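Local structure of 2-hydroxyisobutyryl-CoA synthetase (6HDY) at residues 35-38 / 39-43; 63-66 / 67-70; 96-99 / 100-103; 108-111 / 112-116. The protein belongs to the ANL superfamily of AMP-binding enzymes, with a large N-terminal domain followed by a smaller C-terminal domain. One frame throughout, in Å; residues are numbered along the deposited sequence.

From the N terminus the chain meets the four contacts strictly in series: each is local and closes only a turn, so none nests in or crosses another. Interaction 1 is the short helix 36-40 and stands apart, its nearest atoms about 19 Å from those of interaction 2. Helix 43-64 then runs to interaction 2, where the chain turns into helix 66-74. Interaction 3 opens helix 97-106, and interaction 4 is the loop that follows it. These last three touch one another: Phe67 packs on helix 97-106, Asp112 pairs with Arg70 through its carboxylate and probably gives its backbone N-H to Ser103 OG, and a sulfate ion joins 63-70 to 96-103.

Interaction 1: 35-38 / 39-43; sequences FPRR and ETMPA
Met41 folds back against Arg37, and each atom of its side chain can be traced to a partner. CB lies 3.1 Å from Arg37 O and also covers one face of the Arg37 guanidinium, offset toward its rim, with 3.5 Å to NH2. CG stays near the same carbonyl, SD passes 3.7 Å from Arg37 O, and the bend at chi3 (-68°) brings CE to 4.0 Å from Arg37 NE. The two side chains cross at about a right angle, while Pro42 CD approaches NH2 obliquely. Arg37 NE bonds to Ser10 O, which helps hold the guanidinium in place, and NH1 has a long, weak ion pair with Glu45. The backbone closes the turn: Met41 N bonds to Arg37 O at 2.8 Å. Pro36 O is gripped twice, by Thr40 N and by Thr40 OG1 (2.7 Å), which arrive from opposite faces of its carbonyl plane. At the start of the helix Phe35 N donates to Glu39 OE1 over 3.0 Å at 167°, meeting the carboxylate from above its plane. Arg357 and Arg153 also form salt bridges with Glu39, so the carboxylate is probably held ionised. The arrangement is that of a single-turn helix whose N-cap residue, Phe35, gives its backbone N-H to the Glu39 carboxylate four residues on.

Interaction 2: 63-66 / 67-70; sequences EHAP and FYRR. With SO4 (sulfate ion), chain D.
An anion site at the start of helix 66-74 is formed in part by Arg70 doubling back over Pro66, the residue that follows the N-cap, Ala65. The guanidinium lies flat over the Pro66 carbonyl: Pro66 O sits beneath the centre of one face, 3.4 Å from Arg70 CZ, and Arg70 NH1 reaches Pro66 CB. A bend at chi3 (-60°) turns the group this way and leaves its edge for the sulfate ion. There Arg70 NE donates to sulfate O3 at 2.8 Å and NH2 to O1 at 3.0 Å; a further NH2 bond to O3 is weak. The ring of Phe67 meets the same ion with its edge, CD1 standing 3.4 Å from O4.

The helix itself begins with two backbone bonds: Arg69 N bonds to Ala65 O (3.0 Å) and Arg70 N to Pro66 O (2.9 Å). On the inner side Ala65 CB touches the edge of the Tyr68 ring at CD2 (3.6 Å). Over one face of that ring lies Phe67 CD2, and Tyr68 OH is bonded to Pro336 O and Ile338 N. Arg69 leads back to helix 43-64, where it bonds to Trp62 O and makes a cation-pi contact with Trp62.

Arg70 NH2 also forms a salt bridge with Asp112 OD2. This carboxylate may partly neutralise and orient the guanidinium, while the sulfate, probably from the crystallisation liquor, is held by Arg70 NE and NH2 and by Ser103 OG of helix 97-106.

Interaction 3: 96-99 / 100-103; sequences KKTD and LRES. With SO4 (sulfate ion), chain D.
Leu100 N and Lys96 O make the first bond here, weak at 3.4 Å, in the opening turns of helix 97-106. Lys96 is the N-cap, and the start carries one half of a capping box: Lys96 N donates to Asp99 OD2 (3.0 Å, 158°), three residues on, meeting the carboxylate from above its plane. Leu100 is buried, its CB 3.4 Å from Lys97 O and its side chain lying against Phe67 of helix 66-74 and against Tyr113.

Arg101 comes next and continues the helix with its N bonded to Lys97 O. Its side chain runs back over the N-terminal turn: one face of the guanidinium covers the Lys97-Thr98 peptide, with Lys97 C over its centre and Thr98 N nearer the rim. NH1 comes to 3.3 Å from Thr98 CG2, a methyl held anti to the carbonyl carbon of Thr98, and NH2 lies beside Lys97 CB. The Lys97 side chain comes within about 5 Å of the bound [[(2R,3S,4R,5R)-5-(6-aminopurin-9-yl)-3,4-bis(oxidanyl)oxolan-2-yl]methoxy-oxidanyl-phosphoryl] (3S)-3-oxidanylbutanoate.

Glu102 N bonds to Thr98 O. Its OE1 lies 4.3 Å from Asp99 OD1, a like-charge approach that a long, weak ion pair between Lys71 and Asp99 may partly offset.

Ser103 ends the walk, its N bonded to Asp99 O. With OG anti to the backbone N (chi1 -177°), the hydroxyl faces the loop that follows the helix, where it is bonded to Asp112 N. On the sulfate side, Ser103 OG donates to O1 at 3.0 Å while Ser103 CB rests 3.4 Å from O4.

Interaction 4: 108-111 / 112-116; sequences PPFG and DYVCV
Phe110 and Tyr113 meet through a carbonyl and a ring. Phe110 O stands over one face of the Tyr113 ring, offset toward its rim, with CZ at 3.4 Å as the closest ring atom. The chi1 of 57° sets the tyrosine CG between its own backbone N and carbonyl carbon, folding the ring back over the preceding residues. Phe110 O is also hydrogen-bonded to Gln335, so the ring packs on a carbonyl whose polar need is met.

Apolar contact is slight. Phe110 CB touches Val114 CG2 at 3.9 Å, the methyl lying obliquely to the Phe110 ring, while Val114 CG1 faces Gly111 O at 3.7 Å. Gly111 adopts a positive phi of 89°, a conformation suited to glycine, and the lack of a side chain lets its CA come to 3.9 Å from Tyr113 CE1.

No hydrogen bond crosses between 108-111 and 112-116. Within the latter, Val116 N bonds to Val114 O at 2.9 Å around Cys115, whose positive phi of 75° makes this a classic gamma turn. Tyr113 meets Phe67 edge-to-face, which sets the loop against helix 66-74, and Pro109, preceded by a cis peptide, packs on Met213 of the second subunit. Overall this is an irregular connection that leads from helix 97-106 toward strand 121-126, shaped by a cis proline, a glycine with a positive phi beside the Tyr113 ring, whose face is covered by Phe110 O, and a gamma turn.

Interaction 1: 35-38 / 39-43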
loop_
_atom_site.group_PDB
_atom_site.type_symbol
_atom_site.label_atom_id
_atom_site.label_comp_id
_atom_site.label_asym_id
_atom_site.label_seq_id
_atom_site.Cartn_x
_atom_site.Cartn_y
_atom_site.Cartn_z
ATOM N N PHE A 35 -10.969 26.275 -6.108
ATOM C CA PHE A 35 -10.564 27.374 -6.984
ATOM C C PHE A 35 -11.815 28.006 -7.613
ATOM O O PHE A 35 -12.246 27.565 -8.679
ATOM C CB PHE A 35 -9.537 26.934 -8.038
ATOM C CG PHE A 35 -8.143 26.651 -7.518
ATOM C CD1 PHE A 35 -7.558 27.471 -6.557
ATOM C CD2 PHE A 35 -7.395 25.592 -8.029
ATOM C CE1 PHE A 35 -6.250 27.246 -6.124
ATOM C CE2 PHE A 35 -6.095 25.355 -7.583
ATOM C CZ PHE A 35 -5.529 26.180 -6.630
ATOM N N PRO A 36 -12.431 29.027 -6.949
ATOM C CA PRO A 36 -13.652 29.637 -7.506
ATOM C C PRO A 36 -13.572 30.042 -8.982
ATOM O O PRO A 36 -14.496 29.715 -9.726
ATOM C CB PRO A 36 -13.900 30.850 -6.589
ATOM C CG PRO A 36 -13.251 30.465 -5.281
ATOM C CD PRO A 36 -12.053 29.646 -5.656
ATOM N N ARG A 37 -12.477 30.723 -9.411
ATOM C CA ARG A 37 -12.327 31.176 -10.800
ATOM C C ARG A 37 -12.267 30.041 -11.782
ATOM O O ARG A 37 -13.182 29.932 -12.588
ATOM C CB ARG A 37 -11.142 32.146 -10.997
ATOM C CG ARG A 37 -10.997 32.701 -12.429
ATOM C CD ARG A 37 -12.180 33.577 -12.844
ATOM N NE ARG A 37 -12.064 34.082 -14.215
ATOM C CZ ARG A 37 -13.091 34.531 -14.937
ATOM N NH1 ARG A 37 -12.895 34.988 -16.169
ATOM N NH2 ARG A 37 -14.323 34.504 -14.440
ATOM N N ARG A 38 -11.228 29.170 -11.695
ATOM C CA ARG A 38 -11.034 28.024 -12.595
ATOM C C ARG A 38 -12.280 27.135 -12.735
ATOM O O ARG A 38 -12.616 26.717 -13.844
ATOM C CB ARG A 38 -9.822 27.196 -12.160
ATOM C CG ARG A 38 -8.479 27.875 -12.445
ATOM C CD ARG A 38 -7.287 27.169 -11.790
ATOM N NE ARG A 38 -7.003 25.875 -12.408
ATOM C CZ ARG A 38 -5.832 25.246 -12.366
ATOM N NH1 ARG A 38 -4.795 25.799 -11.750
ATOM N NH2 ARG A 38 -5.692 24.056 -12.936
ATOM N N GLU A 39 -13.000 26.930 -11.617
ATOM C CA GLU A 39 -14.172 26.065 -11.496
ATOM C C GLU A 39 -15.511 26.665 -11.967
ATOM O O GLU A 39 -16.362 25.915 -12.450
ATOM C CB GLU A 39 -14.304 25.569 -10.041
ATOM C CG GLU A 39 -13.121 24.730 -9.551
ATOM C CD GLU A 39 -13.206 24.208 -8.128
ATOM O OE1 GLU A 39 -12.153 23.877 -7.535
ATOM O OE2 GLU A 39 -14.337 24.102 -7.610
ATOM N N THR A 40 -15.719 27.985 -11.774
ATOM C CA THR A 40 -16.980 28.629 -12.095
ATOM C C THR A 40 -16.890 29.708 -13.192
ATOM O O THR A 40 -17.918 30.288 -13.483
ATOM C CB THR A 40 -17.676 29.199 -10.823
ATOM O OG1 THR A 40 -17.019 30.388 -10.386
ATOM C CG2 THR A 40 -17.768 28.201 -9.686
ATOM N N MET A 41 -15.708 29.965 -13.810
ATOM C CA MET A 41 -15.556 30.968 -14.889
ATOM C C MET A 41 -16.385 30.649 -16.149
ATOM O O MET A 41 -16.659 29.472 -16.374
ATOM C CB MET A 41 -14.081 31.116 -15.290
ATOM C CG MET A 41 -13.497 29.915 -16.035
ATOM S SD MET A 41 -11.692 29.959 -16.013
ATOM C CE MET A 41 -11.379 31.384 -17.057
ATOM N N PRO A 42 -16.740 31.637 -17.030
ATOM C CA PRO A 42 -17.465 31.277 -18.268
ATOM C C PRO A 42 -16.651 30.260 -19.085
ATOM O O PRO A 42 -15.453 30.450 -19.250
ATOM C CB PRO A 42 -17.649 32.628 -18.984
ATOM C CG PRO A 42 -17.530 33.644 -17.916
ATOM C CD PRO A 42 -16.506 33.094 -16.960
ATOM N N ALA A 43 -17.291 29.145 -19.516
ATOM C CA ALA A 43 -16.677 28.011 -20.236
ATOM C C ALA A 43 -15.866 28.410 -21.469
ATOM O O ALA A 43 -14.838 27.793 -21.736
ATOM C CB ALA A 43 -17.733 26.975 -20.602
#

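Interaction 2: 63-66 / 67-70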
loop_
_atom_site.group_PDB
_atom_site.type_symbol
_atom_site.label_atom_id
_atom_site.label_comp_id
_atom_site.label_asym_id
_atom_site.label_seq_id
_atom_site.Cartn_x
_atom_site.Cartn_y
_atom_site.Cartn_z
ATOM N N GLU A 63 9.646 19.110 -27.790
ATOM C CA GLU A 63 11.005 19.364 -27.318
ATOM C C GLU A 63 11.616 18.208 -26.543
ATOM O O GLU A 63 12.818 17.992 -26.667
ATOM C CB GLU A 63 11.016 20.627 -26.430
ATOM C CG GLU A 63 12.328 21.393 -26.430
ATOM C CD GLU A 63 12.713 21.977 -27.773
ATOM O OE1 GLU A 63 11.805 22.401 -28.528
ATOM O OE2 GLU A 63 13.929 21.997 -28.077
ATOM N N HIS A 64 10.816 17.492 -25.713
ATOM C CA HIS A 64 11.352 16.472 -24.807
ATOM C C HIS A 64 10.961 15.023 -25.087
ATOM O O HIS A 64 11.573 14.112 -24.539
ATOM C CB HIS A 64 10.958 16.843 -23.375
ATOM C CG HIS A 64 11.581 18.124 -22.922
ATOM N ND1 HIS A 64 10.821 19.253 -22.700
ATOM C CD2 HIS A 64 12.880 18.433 -22.733
ATOM C CE1 HIS A 64 11.678 20.203 -22.358
ATOM N NE2 HIS A 64 12.923 19.754 -22.356
ATOM N N ALA A 65 9.966 14.799 -25.932
ATOM C CA ALA A 65 9.486 13.452 -26.232
ATOM C C ALA A 65 9.663 13.051 -27.696
ATOM O O ALA A 65 8.842 13.428 -28.531
ATOM C CB ALA A 65 8.031 13.303 -25.815
ATOM N N PRO A 66 10.663 12.207 -28.030
ATOM C CA PRO A 66 10.784 11.750 -29.426
ATOM C C PRO A 66 9.595 10.884 -29.857
ATOM O O PRO A 66 9.361 10.757 -31.046
ATOM C CB PRO A 66 12.125 10.991 -29.448
ATOM C CG PRO A 66 12.829 11.395 -28.198
ATOM C CD PRO A 66 11.750 11.655 -27.196
ATOM N N PHE A 67 8.824 10.331 -28.896
ATOM C CA PHE A 67 7.615 9.550 -29.161
ATOM C C PHE A 67 6.598 10.446 -29.839
ATOM O O PHE A 67 6.045 10.053 -30.863
ATOM C CB PHE A 67 7.025 8.971 -27.851
ATOM C CG PHE A 67 5.624 8.417 -27.986
ATOM C CD1 PHE A 67 5.407 7.162 -28.542
ATOM C CD2 PHE A 67 4.521 9.167 -27.594
ATOM C CE1 PHE A 67 4.107 6.669 -28.712
ATOM C CE2 PHE A 67 3.227 8.668 -27.757
ATOM C CZ PHE A 67 3.031 7.420 -28.312
ATOM N N TYR A 68 6.332 11.641 -29.253
ATOM C CA TYR A 68 5.422 12.622 -29.819
ATOM C C TYR A 68 5.990 13.262 -31.075
ATOM O O TYR A 68 5.250 13.418 -32.036
ATOM C CB TYR A 68 5.023 13.683 -28.791
ATOM C CG TYR A 68 4.065 13.141 -27.762
ATOM C CD1 TYR A 68 2.766 12.773 -28.113
ATOM C CD2 TYR A 68 4.453 12.982 -26.435
ATOM C CE1 TYR A 68 1.892 12.228 -27.178
ATOM C CE2 TYR A 68 3.574 12.463 -25.484
ATOM C CZ TYR A 68 2.291 12.096 -25.860
ATOM O OH TYR A 68 1.422 11.580 -24.936
ATOM N N ARG A 69 7.291 13.586 -31.099
ATOM C CA ARG A 69 7.948 14.157 -32.290
ATOM C C ARG A 69 7.780 13.218 -33.512
ATOM O O ARG A 69 7.361 13.689 -34.569
ATOM C CB ARG A 69 9.430 14.505 -32.009
ATOM C CG ARG A 69 10.217 15.011 -33.221
ATOM C CD ARG A 69 10.224 16.526 -33.405
ATOM N NE ARG A 69 10.866 17.209 -32.282
ATOM C CZ ARG A 69 12.133 17.615 -32.254
ATOM N NH1 ARG A 69 12.909 17.474 -33.325
ATOM N NH2 ARG A 69 12.627 18.182 -31.164
ATOM N N ARG A 70 8.017 11.889 -33.328
ATOM C CA ARG A 70 7.871 10.860 -34.372
ATOM C C ARG A 70 6.424 10.650 -34.797
ATOM O O ARG A 70 6.148 10.583 -35.997
ATOM C CB ARG A 70 8.453 9.517 -33.913
ATOM C CG ARG A 70 9.942 9.357 -34.193
ATOM C CD ARG A 70 10.423 7.962 -33.817
ATOM N NE ARG A 70 10.217 7.665 -32.394
ATOM C CZ ARG A 70 11.113 7.901 -31.440
ATOM N NH1 ARG A 70 12.293 8.433 -31.743
ATOM N NH2 ARG A 70 10.838 7.609 -30.177
HETATM S S SO4 D . 8.344 4.862 -30.230
HETATM O O1 SO4 D . 8.963 5.573 -29.085
HETATM O O2 SO4 D . 9.081 3.627 -30.540
HETATM O O3 SO4 D . 8.361 5.765 -31.399
HETATM O O4 SO4 D . 6.942 4.486 -29.957
#

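Interaction 3: 96-99 / 100-103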
loop_
_atom_site.group_PDB
_atom_site.type_symbol
_atom_site.label_atom_id
_atom_site.label_comp_id
_atom_site.label_asym_id
_atom_site.label_seq_id
_atom_site.Cartn_x
_atom_site.Cartn_y
_atom_site.Cartn_z
ATOM N N LYS A 96 -2.740 5.481 -28.487
ATOM C CA LYS A 96 -3.341 4.213 -28.072
ATOM C C LYS A 96 -2.446 3.587 -26.982
ATOM O O LYS A 96 -1.241 3.845 -26.954
ATOM C CB LYS A 96 -3.472 3.262 -29.273
ATOM C CG LYS A 96 -4.559 3.655 -30.273
ATOM C CD LYS A 96 -4.488 2.797 -31.531
ATOM C CE LYS A 96 -5.644 3.026 -32.478
ATOM N NZ LYS A 96 -5.462 2.289 -33.763
ATOM N N LYS A 97 -3.026 2.760 -26.093
ATOM C CA LYS A 97 -2.269 2.049 -25.047
ATOM C C LYS A 97 -1.200 1.113 -25.680
ATOM O O LYS A 97 -0.089 0.996 -25.156
ATOM C CB LYS A 97 -3.213 1.282 -24.116
ATOM C CG LYS A 97 -3.534 2.029 -22.817
ATOM C CD LYS A 97 -4.958 2.556 -22.775
ATOM C CE LYS A 97 -5.942 1.556 -22.239
ATOM N NZ LYS A 97 -7.211 1.579 -23.022
ATOM N N THR A 98 -1.504 0.541 -26.861
ATOM C CA THR A 98 -0.567 -0.290 -27.621
ATOM C C THR A 98 0.666 0.542 -28.059
ATOM O O THR A 98 1.764 -0.020 -28.136
ATOM C CB THR A 98 -1.252 -0.931 -28.844
ATOM O OG1 THR A 98 -1.662 0.096 -29.743
ATOM C CG2 THR A 98 -2.454 -1.788 -28.472
ATOM N N ASP A 99 0.487 1.878 -28.320
ATOM C CA ASP A 99 1.593 2.762 -28.718
ATOM C C ASP A 99 2.550 2.983 -27.557
ATOM O O ASP A 99 3.749 3.009 -27.758
ATOM C CB ASP A 99 1.073 4.115 -29.267
ATOM C CG ASP A 99 0.160 4.004 -30.481
ATOM O OD1 ASP A 99 0.393 3.099 -31.320
ATOM O OD2 ASP A 99 -0.750 4.844 -30.616
ATOM N N LEU A 100 2.013 3.098 -26.333
ATOM C CA LEU A 100 2.792 3.277 -25.108
ATOM C C LEU A 100 3.667 2.045 -24.818
ATOM O O LEU A 100 4.841 2.186 -24.464
ATOM C CB LEU A 100 1.818 3.530 -23.941
ATOM C CG LEU A 100 1.468 4.977 -23.582
ATOM C CD1 LEU A 100 1.847 5.984 -24.674
ATOM C CD2 LEU A 100 0.044 5.084 -23.124
ATOM N N ARG A 101 3.080 0.842 -24.989
ATOM C CA ARG A 101 3.738 -0.447 -24.794
ATOM C C ARG A 101 4.942 -0.553 -25.728
ATOM O O ARG A 101 6.048 -0.860 -25.271
ATOM C CB ARG A 101 2.748 -1.612 -25.026
ATOM C CG ARG A 101 1.741 -1.813 -23.901
ATOM C CD ARG A 101 0.714 -2.897 -24.220
ATOM N NE ARG A 101 -0.591 -2.585 -23.629
ATOM C CZ ARG A 101 -1.756 -2.717 -24.258
ATOM N NH1 ARG A 101 -1.800 -3.177 -25.502
ATOM N NH2 ARG A 101 -2.890 -2.399 -23.642
ATOM N N GLU A 102 4.735 -0.256 -27.026
ATOM C CA GLU A 102 5.790 -0.307 -28.054
ATOM C C GLU A 102 6.935 0.662 -27.745
ATOM O O GLU A 102 8.102 0.277 -27.837
ATOM C CB GLU A 102 5.202 -0.061 -29.447
ATOM C CG GLU A 102 4.369 -1.228 -29.960
ATOM C CD GLU A 102 3.436 -0.958 -31.126
ATOM O OE1 GLU A 102 3.467 0.163 -31.690
ATOM O OE2 GLU A 102 2.667 -1.882 -31.476
ATOM N N SER A 103 6.592 1.891 -27.304
ATOM C CA SER A 103 7.554 2.931 -26.920
ATOM C C SER A 103 8.399 2.475 -25.714
ATOM O O SER A 103 9.601 2.720 -25.677
ATOM C CB SER A 103 6.824 4.233 -26.604
ATOM O OG SER A 103 7.761 5.255 -26.311
HETATM S S SO4 D . 8.344 4.862 -30.230
HETATM O O1 SO4 D . 8.963 5.573 -29.085
HETATM O O2 SO4 D . 9.081 3.627 -30.540
HETATM O O3 SO4 D . 8.361 5.765 -31.399
HETATM O O4 SO4 D . 6.942 4.486 -29.957
#

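Interaction 4: 108-111 / 112-116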
loop_
_atom_site.group_PDB
_atom_site.type_symbol
_atom_site.label_atom_id
_atom_site.label_comp_id
_atom_site.label_asym_id
_atom_site.label_seq_id
_atom_site.Cartn_x
_atom_site.Cartn_y
_atom_site.Cartn_z
ATOM N N PRO A 108 13.160 1.363 -22.961
ATOM C CA PRO A 108 12.864 0.991 -21.579
ATOM C C PRO A 108 13.541 1.856 -20.514
ATOM O O PRO A 108 14.605 2.403 -20.762
ATOM C CB PRO A 108 13.317 -0.471 -21.518
ATOM C CG PRO A 108 14.393 -0.582 -22.506
ATOM C CD PRO A 108 14.074 0.383 -23.599
ATOM N N PRO A 109 12.964 1.980 -19.305
ATOM C CA PRO A 109 11.693 1.403 -18.850
ATOM C C PRO A 109 10.429 2.231 -19.089
ATOM O O PRO A 109 9.337 1.653 -19.093
ATOM C CB PRO A 109 11.944 1.201 -17.358
ATOM C CG PRO A 109 12.893 2.308 -16.968
ATOM C CD PRO A 109 13.625 2.740 -18.226
ATOM N N PHE A 110 10.545 3.565 -19.241
ATOM C CA PHE A 110 9.372 4.455 -19.304
ATOM C C PHE A 110 8.915 4.926 -20.691
ATOM O O PHE A 110 7.888 5.603 -20.788
ATOM C CB PHE A 110 9.601 5.673 -18.394
ATOM C CG PHE A 110 9.926 5.248 -16.987
ATOM C CD1 PHE A 110 9.060 4.417 -16.273
ATOM C CD2 PHE A 110 11.140 5.597 -16.401
ATOM C CE1 PHE A 110 9.399 3.958 -14.998
ATOM C CE2 PHE A 110 11.460 5.159 -15.109
ATOM C CZ PHE A 110 10.573 4.365 -14.408
ATOM N N GLY A 111 9.639 4.559 -21.740
ATOM C CA GLY A 111 9.265 4.967 -23.088
ATOM C C GLY A 111 9.860 6.288 -23.528
ATOM O O GLY A 111 10.481 7.015 -22.738
ATOM N N ASP A 112 9.641 6.620 -24.800
ATOM C CA ASP A 112 10.178 7.851 -25.340
ATOM C C ASP A 112 9.246 9.054 -25.152
ATOM O O ASP A 112 9.460 10.106 -25.762
ATOM C CB ASP A 112 10.631 7.677 -26.785
ATOM C CG ASP A 112 12.118 7.901 -26.902
ATOM O OD1 ASP A 112 12.777 8.128 -25.845
ATOM O OD2 ASP A 112 12.631 7.881 -28.040
ATOM N N TYR A 113 8.286 8.922 -24.238
ATOM C CA TYR A 113 7.360 9.980 -23.871
ATOM C C TYR A 113 7.544 10.394 -22.400
ATOM O O TYR A 113 6.733 11.164 -21.898
ATOM C CB TYR A 113 5.903 9.578 -24.186
ATOM C CG TYR A 113 5.472 8.295 -23.519
ATOM C CD1 TYR A 113 5.813 7.057 -24.063
ATOM C CD2 TYR A 113 4.754 8.311 -22.326
ATOM C CE1 TYR A 113 5.469 5.869 -23.427
ATOM C CE2 TYR A 113 4.382 7.125 -21.690
ATOM C CZ TYR A 113 4.773 5.905 -22.232
ATOM O OH TYR A 113 4.406 4.718 -21.657
ATOM N N VAL A 114 8.621 9.922 -21.728
ATOM C CA VAL A 114 8.887 10.234 -20.318
ATOM C C VAL A 114 9.099 11.762 -20.073
ATOM O O VAL A 114 8.580 12.285 -19.093
ATOM C CB VAL A 114 10.008 9.364 -19.710
ATOM C CG1 VAL A 114 11.379 9.651 -20.340
ATOM C CG2 VAL A 114 10.052 9.504 -18.198
ATOM N N CYS A 115 9.858 12.442 -20.968
ATOM C CA CYS A 115 10.156 13.878 -21.059
ATOM C C CYS A 115 11.144 14.359 -20.029
ATOM O O CYS A 115 12.073 15.073 -20.380
ATOM C CB CYS A 115 8.888 14.730 -21.042
ATOM S SG CYS A 115 7.819 14.509 -22.481
ATOM N N VAL A 116 10.892 14.048 -18.747
ATOM C CA VAL A 116 11.749 14.501 -17.656
ATOM C C VAL A 116 13.034 13.682 -17.627
ATOM O O VAL A 116 13.016 12.529 -18.081
ATOM C CB VAL A 116 11.008 14.462 -16.280
ATOM C CG1 VAL A 116 9.852 15.454 -16.229
ATOM C CG2 VAL A 116 10.572 13.054 -15.887
#